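Local coordinates for protein-glutamine gamma-glutamyltransferase (Pseudomonas aeruginosa PAO1, PDB 6G4H), which crosslinks proteins in vitro by joining glutamine and lysine side chains with release of ammonia, and is critical for viability of the bacterium, at residues P216-L221 with T238-C243; A47-S52 with F284-W289; E39-G44 with R84-A89; Y72-T77 with P260-A265. All coordinates share one frame; numbering follows the deposited sequence.

Overall arrangement
Contact 4 is the buried centre of this periplasmic domain, whereas contacts 1, 2 and 3 lie further out, only partly buried. Contacts 1 and 2 converge on the probable catalytic centre: C243 of the first touches H287 of the second, and both contacts meet the same ethyl mercury and phosphate. Contact 2 packs the C-terminal end of helix 43-50, and the chain of contact 3 leads into its start, while neighbouring strands 72-81, 86-87, 261-273 and 286-294 tie contacts 2, 3 and 4 together. Parallel pairing and aromatic rings mark contact 1, sparse van der Waals contact marks contact 2, and antiparallel pairing recurs in contacts 3 and 4, the last with a bulge and buried arginines.

Contact 1. Residues P216-L221 with T238-C243; sequences PFAYTL and TRSGFC. With EMC (ethyl mercury ion), chain F; PO4 (phosphate ion), chain B.
R239 lies across the ring of F217 and reaches as far as P216. Its CB stands over one face of the phenyl, 3.7 Å from F217 CD2, in a CH-pi contact; CG then meets CE2 and CZ of that ring, R239 CD passes F217 CZ at 4.0 Å, and the guanidinium ends beside the proline, with R239 NH2 3.7 Å from P216 CG. Arginine suits the place because its methylenes can cover an aromatic face while NH1 pairs with E215. Alongside, A218 N donates to R239 O (2.9 Å), G241 N to A218 O, and T220 N to G241 O. These bonds join the two parallel strands of a small beta-alpha-beta unit, connected through helix 230-238, that leads into the helix headed by C243, the probable nucleophile. With CG anti to the backbone N (chi1 -164°), the ring of Y219 sets one face against G241 O and F242 CA, and Y219 OH accepts a weak bond from C243 N. C243 SG holds the mercury, HG, at 2.3 Å.

Contact 2. Residues A47-S52 with F284-W289; sequences AELGRS and FDAHAW. With EMC (ethyl mercury ion), chain F; PO4 (phosphate ion), chain B.
F284 sets its CG between the backbone N and the carbonyl carbon (chi1 64°), which carries the ring past S52, while L49, CG anti to the carbonyl carbon (chi1 -64°), brings CD1 to 4.0 Å from A286 CB. The backbone itself sets L49 CB against A286 CB at 3.9 Å. F284 CB lies 3.4 Å from G50 O, and F284 CD2 presents the ring edge to S52 O at 3.4 Å. A small alanine lets the strand come close to the leucine, and the bare CA of G50 leaves space for the ethyl group, G50 CA being 3.6 Å from EMC C2. Beyond A286, H287 belongs to the probable active site. Its ND1 donates in the ring plane to O2 (2.6 Å, 160°) of a phosphate ion probably from the crystallisation liquor, while NE2 bonds D303. The contact thus lays the C-terminal end of helix 43-50 against the start of strand 286-294, which pairs with strand 261-273 and brings H287 up to C243 of helix 243-256.

Contact 3. Residues E39-G44 with R84-A89; sequences ESMAPG and RRWAQA
The guanidinium of R85 has A42 CB over one face, 3.5 Å from R85 NH1, and S40 at its edge. With CG between the backbone N and the carbonyl carbon (chi1 60°) and a chain bent at chi2 and chi3, R85 folds that group back over A42. R85 NE points in the guanidinium plane at S40 OG (3.2 Å, 165°), but S40 is deposited in two conformers, so this bond is doubtful. The small methyl of A42 fits against that face, and R85 NH2 forms a salt bridge with D45. At the other end the E39 carboxylate and Q88 amide planes are 53° apart, with Q88 OE1 3.3 Å from E39 CG. The indole of W86 is met obliquely by M41, whose CE is 4.3 Å from W86 CD1; both residues face the interior, against M78, V263 and helix 243-256. Large apolar side chains suit that face, just as the polar S40 suits the other, beside A87. Between the faces M41 N bonds to W86 O (2.8 Å), W86 N to M41 O (3.2 Å), and Q88 N to E39 O (2.8 Å). The M41-W86 pair is hydrogen-bonded and the S40-A87 pair non-hydrogen-bonded. Strand 40-41 thus adds a further antiparallel strand to the hairpin of strands 72-81 and 86-87, and its chain turns at the N-cap A42 into helix 43-50.

Contact 4. Residues Y72-T77 with P260-A265; sequences YWRALT and PARVVA
A265 packs against A75 and L76 with its backbone doubly gripped: A265 O takes N-H groups from both A75 N (3.0 Å) and L76 N (3.2 Å), while A265 N returns a nearly straight bond to L76 O (2.9 Å, 172°). A265 offers only a methyl, so L76 CD2 can lie against A265 CB at 3.9 Å. Two residues of one strand facing one of the other make this a classic beta bulge, set in the antiparallel pairing of strands 72-81 and 261-273, whose local directions differ by 143°. This pairing joins the N-terminal part of the chain to the transglutaminase-like part at the centre of the domain. Next to the bulge the T77-V264 pair is non-hydrogen-bonded, with T77 CA resting 3.3 Å from V263 O. The face bearing T77 and V264 is more loosely joined, yet it is buried and does not face solvent. R74, extended from CG to NE with CG anti to the backbone N (chi1 -176°), lays one guanidinium face over V264, its NH1 3.8 Å from V264 CG1. R262 crosses T77 obliquely, R262 CD being 3.8 Å from T77 OG1. R74 NH2 and R262 NH2 stand 4.2 Å apart, and both arginines form salt bridges with E291, which gathers them. T77 OG1 bonds D139, whose carbonyl also takes R74 NH2.

Contact 1. Residues P216-L221 with T238-C243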
loop_
_atom_site.group_PDB
_atom_site.type_symbol
_atom_site.label_atom_id
_atom_site.label_comp_id
_atom_site.label_asym_id
_atom_site.label_seq_id
_atom_site.Cartn_x
_atom_site.Cartn_y
_atom_site.Cartn_z
ATOM N N PRO A 216 -4.259 -13.439 -18.998
ATOM C CA PRO A 216 -2.820 -13.277 -19.225
ATOM C C PRO A 216 -2.277 -11.838 -19.006
ATOM O O PRO A 216 -1.675 -11.242 -19.896
ATOM C CB PRO A 216 -2.634 -13.724 -20.695
ATOM C CG PRO A 216 -3.992 -13.612 -21.326
ATOM C CD PRO A 216 -5.022 -13.703 -20.233
ATOM N N PHE A 217 -2.441 -11.315 -17.795
ATOM C CA PHE A 217 -1.833 -10.030 -17.431
ATOM C C PHE A 217 -0.299 -10.108 -17.444
ATOM O O PHE A 217 0.249 -11.125 -17.169
ATOM C CB PHE A 217 -2.310 -9.616 -16.034
ATOM C CG PHE A 217 -3.649 -8.928 -16.029
ATOM C CD1 PHE A 217 -4.827 -9.651 -16.015
ATOM C CD2 PHE A 217 -3.725 -7.519 -16.004
ATOM C CE1 PHE A 217 -6.052 -9.015 -15.981
ATOM C CE2 PHE A 217 -4.938 -6.894 -16.003
ATOM C CZ PHE A 217 -6.104 -7.616 -15.980
ATOM N N ALA A 218 0.352 -9.027 -17.808
ATOM C CA ALA A 218 1.792 -8.920 -17.848
ATOM C C ALA A 218 2.242 -7.926 -16.788
ATOM O O ALA A 218 1.605 -6.848 -16.566
ATOM C CB ALA A 218 2.220 -8.396 -19.208
ATOM N N TYR A 219 3.345 -8.264 -16.164
ATOM C CA TYR A 219 4.029 -7.381 -15.224
ATOM C C TYR A 219 5.241 -6.808 -15.934
ATOM O O TYR A 219 6.135 -7.524 -16.264
ATOM C CB TYR A 219 4.409 -8.099 -13.923
ATOM C CG TYR A 219 4.760 -7.104 -12.841
ATOM C CD1 TYR A 219 6.025 -6.583 -12.724
ATOM C CD2 TYR A 219 3.771 -6.621 -11.968
ATOM C CE1 TYR A 219 6.312 -5.621 -11.746
ATOM C CE2 TYR A 219 4.053 -5.685 -10.980
ATOM C CZ TYR A 219 5.321 -5.164 -10.874
ATOM O OH TYR A 219 5.609 -4.202 -9.853
ATOM N N THR A 220 5.254 -5.508 -16.204
ATOM C CA THR A 220 6.401 -4.900 -16.850
ATOM C C THR A 220 6.556 -3.463 -16.397
ATOM O O THR A 220 5.576 -2.772 -16.060
ATOM C CB THR A 220 6.321 -4.940 -18.385
ATOM O OG1 THR A 220 7.337 -4.079 -18.932
ATOM C CG2 THR A 220 4.966 -4.490 -18.893
ATOM N N LEU A 221 7.813 -3.019 -16.399
ATOM C CA LEU A 221 8.178 -1.698 -15.912
ATOM C C LEU A 221 8.098 -0.691 -17.017
ATOM O O LEU A 221 8.160 0.488 -16.769
ATOM C CB LEU A 221 9.596 -1.727 -15.320
ATOM C CG LEU A 221 9.849 -2.802 -14.256
ATOM C CD1 LEU A 221 11.348 -2.890 -13.965
ATOM C CD2 LEU A 221 9.040 -2.569 -12.983
ATOM N N THR A 238 -4.778 -3.093 -22.329
ATOM C CA THR A 238 -3.359 -3.382 -22.300
ATOM C C THR A 238 -3.041 -4.574 -21.356
ATOM O O THR A 238 -2.174 -5.408 -21.639
ATOM C CB THR A 238 -2.527 -2.170 -21.877
ATOM O OG1 THR A 238 -2.821 -1.845 -20.530
ATOM C CG2 THR A 238 -2.820 -0.979 -22.680
ATOM N N ARG A 239 -3.720 -4.654 -20.207
ATOM C CA ARG A 239 -3.427 -5.695 -19.231
ATOM C C ARG A 239 -1.929 -5.854 -18.986
ATOM O O ARG A 239 -1.414 -6.960 -18.880
ATOM C CB ARG A 239 -4.074 -7.020 -19.619
ATOM C CG ARG A 239 -5.582 -6.845 -19.733
ATOM C CD ARG A 239 -6.363 -8.116 -19.918
ATOM N NE ARG A 239 -5.831 -8.845 -21.069
ATOM C CZ ARG A 239 -6.298 -10.017 -21.484
ATOM N NH1 ARG A 239 -7.335 -10.590 -20.880
ATOM N NH2 ARG A 239 -5.710 -10.603 -22.499
ATOM N N SER A 240 -1.261 -4.735 -18.823
ATOM C CA SER A 240 0.177 -4.728 -18.699
ATOM C C SER A 240 0.554 -3.493 -17.885
ATOM O O SER A 240 0.112 -2.397 -18.154
ATOM C CB SER A 240 0.818 -4.643 -20.102
ATOM O OG SER A 240 2.197 -4.414 -19.986
ATOM N N GLY A 241 1.329 -3.702 -16.841
ATOM C CA GLY A 241 1.723 -2.597 -15.963
ATOM C C GLY A 241 2.546 -3.121 -14.810
ATOM O O GLY A 241 2.967 -4.271 -14.798
ATOM N N PHE A 242 2.768 -2.260 -13.821
ATOM C CA PHE A 242 3.528 -2.631 -12.648
ATOM C C PHE A 242 2.710 -2.352 -11.360
ATOM O O PHE A 242 1.467 -2.182 -11.416
ATOM C CB PHE A 242 4.951 -2.019 -12.730
ATOM C CG PHE A 242 4.978 -0.551 -12.969
ATOM C CD1 PHE A 242 4.838 0.315 -11.923
ATOM C CD2 PHE A 242 5.115 -0.017 -14.277
ATOM C CE1 PHE A 242 4.848 1.674 -12.143
ATOM C CE2 PHE A 242 5.169 1.341 -14.482
ATOM C CZ PHE A 242 4.995 2.201 -13.417
ATOM N N CYS A 243 3.340 -2.432 -10.188
ATOM C CA CYS A 243 2.592 -2.467 -8.953
ATOM C C CYS A 243 1.532 -1.356 -8.842
ATOM O O CYS A 243 0.444 -1.595 -8.357
ATOM C CB CYS A 243 3.522 -2.420 -7.750
ATOM S SG CYS A 243 4.455 -0.903 -7.648
HETATM HG HG EMC F . 6.619 -1.090 -8.514
HETATM C C1 EMC F . 8.367 -0.710 -9.955
HETATM C C2 EMC F . 9.195 0.371 -9.434
HETATM P P PO4 B . 8.004 -4.447 -7.567
HETATM O O1 PO4 B . 9.481 -4.273 -7.207
HETATM O O2 PO4 B . 7.160 -3.247 -7.072
HETATM O O3 PO4 B . 7.602 -5.804 -6.999
HETATM O O4 PO4 B . 7.883 -4.581 -9.075
HETATM O O HOH W 1 -1.053 -8.654 -21.375
#

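Contact 2. Residues A47-S52 with F284-W289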
loop_
_atom_site.group_PDB
_atom_site.type_symbol
_atom_site.label_atom_id
_atom_site.label_comp_id
_atom_site.label_asym_id
_atom_site.label_seq_id
_atom_site.Cartn_x
_atom_site.Cartn_y
_atom_site.Cartn_z
ATOM N N ALA A 47 7.819 4.439 -11.151
ATOM C CA ALA A 47 8.816 3.974 -12.079
ATOM C C ALA A 47 10.105 4.750 -11.909
ATOM O O ALA A 47 11.181 4.182 -12.034
ATOM C CB ALA A 47 8.332 4.103 -13.543
ATOM N N GLU A 48 10.002 6.043 -11.653
ATOM C CA GLU A 48 11.191 6.857 -11.488
ATOM C C GLU A 48 11.984 6.365 -10.230
ATOM O O GLU A 48 13.231 6.233 -10.257
ATOM C CB GLU A 48 10.766 8.318 -11.322
ATOM C CG GLU A 48 11.909 9.335 -11.189
ATOM C CD GLU A 48 12.629 9.633 -12.500
ATOM O OE1 GLU A 48 12.063 9.336 -13.584
ATOM O OE2 GLU A 48 13.767 10.178 -12.451
ATOM N N LEU A 49 11.263 6.040 -9.159
ATOM C CA LEU A 49 11.913 5.463 -7.964
ATOM C C LEU A 49 12.531 4.097 -8.258
ATOM O O LEU A 49 13.645 3.777 -7.792
ATOM C CB LEU A 49 10.935 5.386 -6.794
ATOM C CG LEU A 49 10.440 6.738 -6.282
ATOM C CD1 LEU A 49 9.415 6.514 -5.189
ATOM C CD2 LEU A 49 11.578 7.616 -5.770
ATOM N N GLY A 50 11.847 3.316 -9.085
ATOM C CA GLY A 50 12.361 2.041 -9.575
ATOM C C GLY A 50 13.720 2.123 -10.257
ATOM O O GLY A 50 14.475 1.188 -10.221
ATOM N N ARG A 51 14.040 3.254 -10.856
ATOM C CA ARG A 51 15.350 3.459 -11.494
ATOM C C ARG A 51 16.442 4.039 -10.622
ATOM O O ARG A 51 17.582 4.186 -11.099
ATOM C CB ARG A 51 15.178 4.336 -12.721
ATOM C CG ARG A 51 14.316 3.661 -13.758
ATOM C CD ARG A 51 14.317 4.467 -15.051
ATOM N NE ARG A 51 13.574 5.709 -14.951
ATOM C CZ ARG A 51 12.257 5.826 -15.150
ATOM N NH1 ARG A 51 11.507 4.772 -15.432
ATOM N NH2 ARG A 51 11.680 7.013 -15.020
ATOM N N SER A 52 16.114 4.418 -9.376
ATOM C CA SER A 52 17.043 5.108 -8.472
ATOM C C SER A 52 17.668 4.145 -7.476
ATOM O O SER A 52 16.975 3.388 -6.792
ATOM C CB SER A 52 16.358 6.211 -7.685
ATOM O OG SER A 52 17.219 6.689 -6.640
ATOM N N PHE A 284 14.537 1.959 -5.262
ATOM C CA PHE A 284 14.074 0.949 -6.205
ATOM C C PHE A 284 13.186 -0.133 -5.598
ATOM O O PHE A 284 12.609 -0.894 -6.324
ATOM C CB PHE A 284 15.236 0.371 -7.034
ATOM C CG PHE A 284 16.276 -0.387 -6.237
ATOM C CD1 PHE A 284 16.003 -1.637 -5.722
ATOM C CD2 PHE A 284 17.597 0.090 -6.157
ATOM C CE1 PHE A 284 16.975 -2.370 -5.027
ATOM C CE2 PHE A 284 18.553 -0.606 -5.452
ATOM C CZ PHE A 284 18.278 -1.866 -4.926
ATOM N N ASP A 285 13.114 -0.221 -4.270
ATOM C CA ASP A 285 12.199 -1.107 -3.589
ATOM C C ASP A 285 10.780 -0.537 -3.429
ATOM O O ASP A 285 9.930 -1.153 -2.790
ATOM C CB ASP A 285 12.772 -1.466 -2.226
ATOM C CG ASP A 285 14.040 -2.357 -2.329
ATOM O OD1 ASP A 285 14.080 -3.335 -3.123
ATOM O OD2 ASP A 285 15.029 -2.040 -1.645
ATOM N N ALA A 286 10.555 0.668 -3.961
ATOM C CA ALA A 286 9.233 1.293 -3.883
ATOM C C ALA A 286 8.125 0.394 -4.398
ATOM O O ALA A 286 8.264 -0.291 -5.439
ATOM C CB ALA A 286 9.241 2.583 -4.655
ATOM N N HIS A 287 6.984 0.415 -3.706
ATOM C CA HIS A 287 5.946 -0.533 -4.022
ATOM C C HIS A 287 4.601 0.015 -3.544
ATOM O O HIS A 287 4.552 0.801 -2.600
ATOM C CB HIS A 287 6.291 -1.882 -3.338
ATOM C CG HIS A 287 5.459 -3.048 -3.788
ATOM N ND1 HIS A 287 5.530 -3.578 -5.062
ATOM C CD2 HIS A 287 4.601 -3.846 -3.101
ATOM C CE1 HIS A 287 4.689 -4.597 -5.152
ATOM N NE2 HIS A 287 4.137 -4.802 -3.971
ATOM N N ALA A 288 3.543 -0.421 -4.210
ATOM C CA ALA A 288 2.164 -0.033 -3.938
ATOM C C ALA A 288 1.310 -1.279 -3.819
ATOM O O ALA A 288 1.519 -2.270 -4.525
ATOM C CB ALA A 288 1.652 0.903 -5.033
ATOM N N TRP A 289 0.430 -1.279 -2.843
ATOM C CA TRP A 289 -0.512 -2.343 -2.642
ATOM C C TRP A 289 -1.879 -1.789 -2.170
ATOM O O TRP A 289 -2.122 -0.583 -2.262
ATOM C CB TRP A 289 0.077 -3.403 -1.715
ATOM C CG TRP A 289 0.490 -2.977 -0.310
ATOM C CD1 TRP A 289 -0.207 -3.193 0.837
ATOM C CD2 TRP A 289 1.705 -2.338 0.088
ATOM N NE1 TRP A 289 0.463 -2.712 1.902
ATOM C CE2 TRP A 289 1.658 -2.207 1.479
ATOM C CE3 TRP A 289 2.808 -1.829 -0.597
ATOM C CZ2 TRP A 289 2.690 -1.614 2.218
ATOM C CZ3 TRP A 289 3.866 -1.251 0.145
ATOM C CH2 TRP A 289 3.786 -1.169 1.548
HETATM HG HG EMC F . 6.619 -1.090 -8.514
HETATM C C1 EMC F . 8.367 -0.710 -9.955
HETATM C C2 EMC F . 9.195 0.371 -9.434
HETATM P P PO4 B . 8.004 -4.447 -7.567
HETATM O O1 PO4 B . 9.481 -4.273 -7.207
HETATM O O2 PO4 B . 7.160 -3.247 -7.072
HETATM O O3 PO4 B . 7.602 -5.804 -6.999
HETATM O O4 PO4 B . 7.883 -4.581 -9.075
#

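Contact 3. Residues E39-G44 with R84-A89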
loop_
_atom_site.group_PDB
_atom_site.type_symbol
_atom_site.label_atom_id
_atom_site.label_comp_id
_atom_site.label_asym_id
_atom_site.label_seq_id
_atom_site.Cartn_x
_atom_site.Cartn_y
_atom_site.Cartn_z
ATOM N N GLU A 39 2.951 12.757 -1.857
ATOM C CA GLU A 39 1.582 12.652 -1.433
ATOM C C GLU A 39 0.658 12.102 -2.506
ATOM O O GLU A 39 -0.472 11.733 -2.200
ATOM C CB GLU A 39 1.065 14.044 -1.056
ATOM C CG GLU A 39 1.476 14.455 0.305
ATOM C CD GLU A 39 1.065 15.906 0.590
ATOM O OE1 GLU A 39 0.423 16.555 -0.284
ATOM O OE2 GLU A 39 1.401 16.394 1.685
ATOM N N SER A 40 1.114 12.143 -3.750
ATOM C CA SER A 40 0.346 11.687 -4.887
ATOM C C SER A 40 1.112 10.525 -5.554
ATOM O O SER A 40 2.332 10.371 -5.403
ATOM C CB SER A 40 0.151 12.877 -5.839
ATOM O OG SER A 40 -1.158 12.936 -6.380
ATOM N N MET A 41 0.410 9.699 -6.273
ATOM C CA MET A 41 1.039 8.600 -6.978
ATOM C C MET A 41 0.341 8.522 -8.299
ATOM O O MET A 41 -0.891 8.368 -8.362
ATOM C CB MET A 41 0.844 7.256 -6.266
ATOM C CG MET A 41 1.327 6.065 -7.085
ATOM S SD MET A 41 0.874 4.472 -6.371
ATOM C CE MET A 41 -0.731 4.149 -7.142
ATOM N N ALA A 42 1.127 8.660 -9.343
ATOM C CA ALA A 42 0.774 8.110 -10.625
ATOM C C ALA A 42 1.896 7.107 -10.902
ATOM O O ALA A 42 2.997 7.235 -10.361
ATOM C CB ALA A 42 0.748 9.208 -11.683
ATOM N N PRO A 43 1.635 6.121 -11.761
ATOM C CA PRO A 43 2.655 5.105 -12.047
ATOM C C PRO A 43 4.037 5.656 -12.420
ATOM O O PRO A 43 5.048 5.115 -12.020
ATOM C CB PRO A 43 2.038 4.319 -13.216
ATOM C CG PRO A 43 0.549 4.485 -13.001
ATOM C CD PRO A 43 0.404 5.909 -12.543
ATOM N N GLY A 44 4.090 6.713 -13.205
ATOM C CA GLY A 44 5.349 7.303 -13.605
ATOM C C GLY A 44 6.288 7.663 -12.446
ATOM O O GLY A 44 7.531 7.604 -12.582
ATOM N N ARG A 84 -7.164 10.320 -12.372
ATOM C CA ARG A 84 -5.826 10.222 -12.974
ATOM C C ARG A 84 -4.867 9.665 -11.936
ATOM O O ARG A 84 -4.014 8.890 -12.265
ATOM C CB ARG A 84 -5.286 11.591 -13.469
ATOM C CG ARG A 84 -6.209 12.495 -14.319
ATOM C CD ARG A 84 -5.843 14.001 -14.247
ATOM N NE ARG A 84 -5.716 14.503 -12.853
ATOM C CZ ARG A 84 -4.572 14.836 -12.223
ATOM N NH1 ARG A 84 -3.393 14.778 -12.837
ATOM N NH2 ARG A 84 -4.601 15.233 -10.952
ATOM N N ARG A 85 -4.946 10.106 -10.685
ATOM C CA ARG A 85 -4.035 9.574 -9.721
ATOM C C ARG A 85 -4.643 9.410 -8.346
ATOM O O ARG A 85 -5.711 9.971 -8.055
ATOM C CB ARG A 85 -2.800 10.428 -9.669
ATOM C CG ARG A 85 -3.018 11.855 -9.298
ATOM C CD ARG A 85 -2.063 12.754 -10.103
ATOM N NE ARG A 85 -0.744 12.726 -9.498
ATOM C CZ ARG A 85 0.418 12.690 -10.152
ATOM N NH1 ARG A 85 0.476 12.720 -11.487
ATOM N NH2 ARG A 85 1.538 12.612 -9.449
ATOM N N TRP A 86 -3.971 8.595 -7.547
ATOM C CA TRP A 86 -4.300 8.401 -6.127
ATOM C C TRP A 86 -3.518 9.406 -5.320
ATOM O O TRP A 86 -2.354 9.663 -5.616
ATOM C CB TRP A 86 -3.983 6.952 -5.675
ATOM C CG TRP A 86 -4.931 5.993 -6.294
ATOM C CD1 TRP A 86 -4.835 5.423 -7.533
ATOM C CD2 TRP A 86 -6.142 5.515 -5.737
ATOM N NE1 TRP A 86 -5.909 4.600 -7.759
ATOM C CE2 TRP A 86 -6.737 4.654 -6.684
ATOM C CE3 TRP A 86 -6.783 5.699 -4.526
ATOM C CZ2 TRP A 86 -7.934 4.009 -6.457
ATOM C CZ3 TRP A 86 -7.990 5.054 -4.302
ATOM C CH2 TRP A 86 -8.544 4.208 -5.262
ATOM N N ALA A 87 -4.157 9.995 -4.316
ATOM C CA ALA A 87 -3.510 10.995 -3.494
ATOM C C ALA A 87 -3.896 10.861 -2.043
ATOM O O ALA A 87 -4.948 10.325 -1.689
ATOM C CB ALA A 87 -3.820 12.411 -4.003
ATOM N N GLN A 88 -3.006 11.352 -1.195
ATOM C CA GLN A 88 -3.216 11.398 0.230
ATOM C C GLN A 88 -4.378 12.337 0.560
ATOM O O GLN A 88 -4.518 13.371 -0.072
ATOM C CB GLN A 88 -1.956 11.906 0.944
ATOM C CG GLN A 88 -2.053 11.786 2.449
ATOM C CD GLN A 88 -0.811 12.235 3.189
ATOM O OE1 GLN A 88 -0.275 13.285 2.880
ATOM N NE2 GLN A 88 -0.354 11.439 4.174
ATOM N N ALA A 89 -5.172 11.958 1.555
ATOM C CA ALA A 89 -6.197 12.828 2.165
ATOM C C ALA A 89 -5.754 13.266 3.554
ATOM O O ALA A 89 -4.934 12.601 4.184
ATOM C CB ALA A 89 -7.476 12.037 2.286
#

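Contact 4. Residues Y72-T77 with P260-A265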
loop_
_atom_site.group_PDB
_atom_site.type_symbol
_atom_site.label_atom_id
_atom_site.label_comp_id
_atom_site.label_asym_id
_atom_site.label_seq_id
_atom_site.Cartn_x
_atom_site.Cartn_y
_atom_site.Cartn_z
ATOM N N TYR A 72 6.710 -5.429 4.186
ATOM C CA TYR A 72 5.949 -4.373 3.554
ATOM C C TYR A 72 6.105 -3.157 4.427
ATOM O O TYR A 72 5.519 -3.054 5.493
ATOM C CB TYR A 72 4.463 -4.775 3.422
ATOM C CG TYR A 72 4.203 -5.640 2.227
ATOM C CD1 TYR A 72 4.475 -7.021 2.257
ATOM C CD2 TYR A 72 3.699 -5.108 1.057
ATOM C CE1 TYR A 72 4.257 -7.839 1.132
ATOM C CE2 TYR A 72 3.456 -5.930 -0.050
ATOM C CZ TYR A 72 3.759 -7.306 -0.002
ATOM O OH TYR A 72 3.486 -8.084 -1.103
ATOM N N TRP A 73 6.968 -2.257 3.993
ATOM C CA TRP A 73 7.317 -1.062 4.742
ATOM C C TRP A 73 6.312 0.003 4.378
ATOM O O TRP A 73 6.440 0.667 3.356
ATOM C CB TRP A 73 8.720 -0.582 4.367
ATOM C CG TRP A 73 9.718 -1.692 4.551
ATOM C CD1 TRP A 73 10.315 -2.440 3.565
ATOM C CD2 TRP A 73 10.231 -2.193 5.810
ATOM N NE1 TRP A 73 11.142 -3.386 4.143
ATOM C CE2 TRP A 73 11.122 -3.245 5.504
ATOM C CE3 TRP A 73 10.038 -1.838 7.145
ATOM C CZ2 TRP A 73 11.783 -3.982 6.494
ATOM C CZ3 TRP A 73 10.712 -2.537 8.111
ATOM C CH2 TRP A 73 11.574 -3.625 7.780
ATOM N N ARG A 74 5.305 0.152 5.220
ATOM C CA ARG A 74 4.256 1.133 4.997
ATOM C C ARG A 74 4.735 2.548 5.263
ATOM O O ARG A 74 5.414 2.819 6.253
ATOM C CB ARG A 74 3.111 0.757 5.918
ATOM C CG ARG A 74 1.861 1.552 5.825
ATOM C CD ARG A 74 0.962 0.870 6.842
ATOM N NE ARG A 74 -0.325 1.449 6.877
ATOM C CZ ARG A 74 -1.397 0.923 6.292
ATOM N NH1 ARG A 74 -1.333 -0.253 5.660
ATOM N NH2 ARG A 74 -2.548 1.558 6.424
ATOM N N ALA A 75 4.479 3.425 4.312
ATOM C CA ALA A 75 4.763 4.842 4.435
ATOM C C ALA A 75 3.488 5.658 4.610
ATOM O O ALA A 75 3.346 6.376 5.595
ATOM C CB ALA A 75 5.508 5.334 3.205
ATOM N N LEU A 76 2.608 5.610 3.605
ATOM C CA LEU A 76 1.360 6.380 3.684
ATOM C C LEU A 76 0.270 5.685 2.926
ATOM O O LEU A 76 0.550 4.718 2.182
ATOM C CB LEU A 76 1.566 7.788 3.193
ATOM C CG LEU A 76 1.748 7.980 1.671
ATOM C CD1 LEU A 76 1.375 9.409 1.339
ATOM C CD2 LEU A 76 3.145 7.735 1.228
ATOM N N THR A 77 -0.975 6.116 3.148
ATOM C CA THR A 77 -2.072 5.685 2.280
ATOM C C THR A 77 -2.573 6.775 1.385
ATOM O O THR A 77 -2.450 7.988 1.672
ATOM C CB THR A 77 -3.291 5.067 3.013
ATOM O OG1 THR A 77 -4.125 6.092 3.545
ATOM C CG2 THR A 77 -2.860 4.083 4.108
ATOM N N PRO A 260 -14.998 -0.530 1.037
ATOM C CA PRO A 260 -14.021 0.526 1.227
ATOM C C PRO A 260 -12.614 -0.014 1.027
ATOM O O PRO A 260 -12.299 -1.083 1.538
ATOM C CB PRO A 260 -14.248 0.986 2.681
ATOM C CG PRO A 260 -15.639 0.451 3.021
ATOM C CD PRO A 260 -15.728 -0.836 2.277
ATOM N N ALA A 261 -11.816 0.748 0.278
ATOM C CA ALA A 261 -10.482 0.323 -0.090
ATOM C C ALA A 261 -9.607 1.509 -0.339
ATOM O O ALA A 261 -10.086 2.594 -0.687
ATOM C CB ALA A 261 -10.563 -0.560 -1.332
ATOM N N ARG A 262 -8.296 1.318 -0.150
ATOM C CA ARG A 262 -7.345 2.367 -0.395
ATOM C C ARG A 262 -6.005 1.788 -0.840
ATOM O O ARG A 262 -5.718 0.602 -0.658
ATOM C CB ARG A 262 -7.195 3.307 0.798
ATOM C CG ARG A 262 -6.750 2.566 2.054
ATOM C CD ARG A 262 -6.857 3.457 3.284
ATOM N NE ARG A 262 -6.555 2.758 4.508
ATOM C CZ ARG A 262 -7.015 3.069 5.699
ATOM N NH1 ARG A 262 -7.774 4.156 5.898
ATOM N NH2 ARG A 262 -6.704 2.281 6.712
ATOM N N VAL A 263 -5.243 2.632 -1.507
ATOM C CA VAL A 263 -3.897 2.272 -1.938
ATOM C C VAL A 263 -2.907 2.573 -0.838
ATOM O O VAL A 263 -2.984 3.619 -0.139
ATOM C CB VAL A 263 -3.538 3.022 -3.210
ATOM C CG1 VAL A 263 -2.075 2.798 -3.572
ATOM C CG2 VAL A 263 -4.448 2.608 -4.333
ATOM N N VAL A 264 -1.982 1.642 -0.631
ATOM C CA VAL A 264 -0.930 1.799 0.374
ATOM C C VAL A 264 0.374 1.971 -0.423
ATOM O O VAL A 264 0.659 1.172 -1.333
ATOM C CB VAL A 264 -0.842 0.591 1.293
ATOM C CG1 VAL A 264 0.200 0.839 2.408
ATOM C CG2 VAL A 264 -2.236 0.226 1.891
ATOM N N ALA A 265 1.184 2.959 -0.035
ATOM C CA ALA A 265 2.435 3.294 -0.733
ATOM C C ALA A 265 3.542 3.052 0.284
ATOM O O ALA A 265 3.401 3.386 1.489
ATOM C CB ALA A 265 2.420 4.741 -1.218
#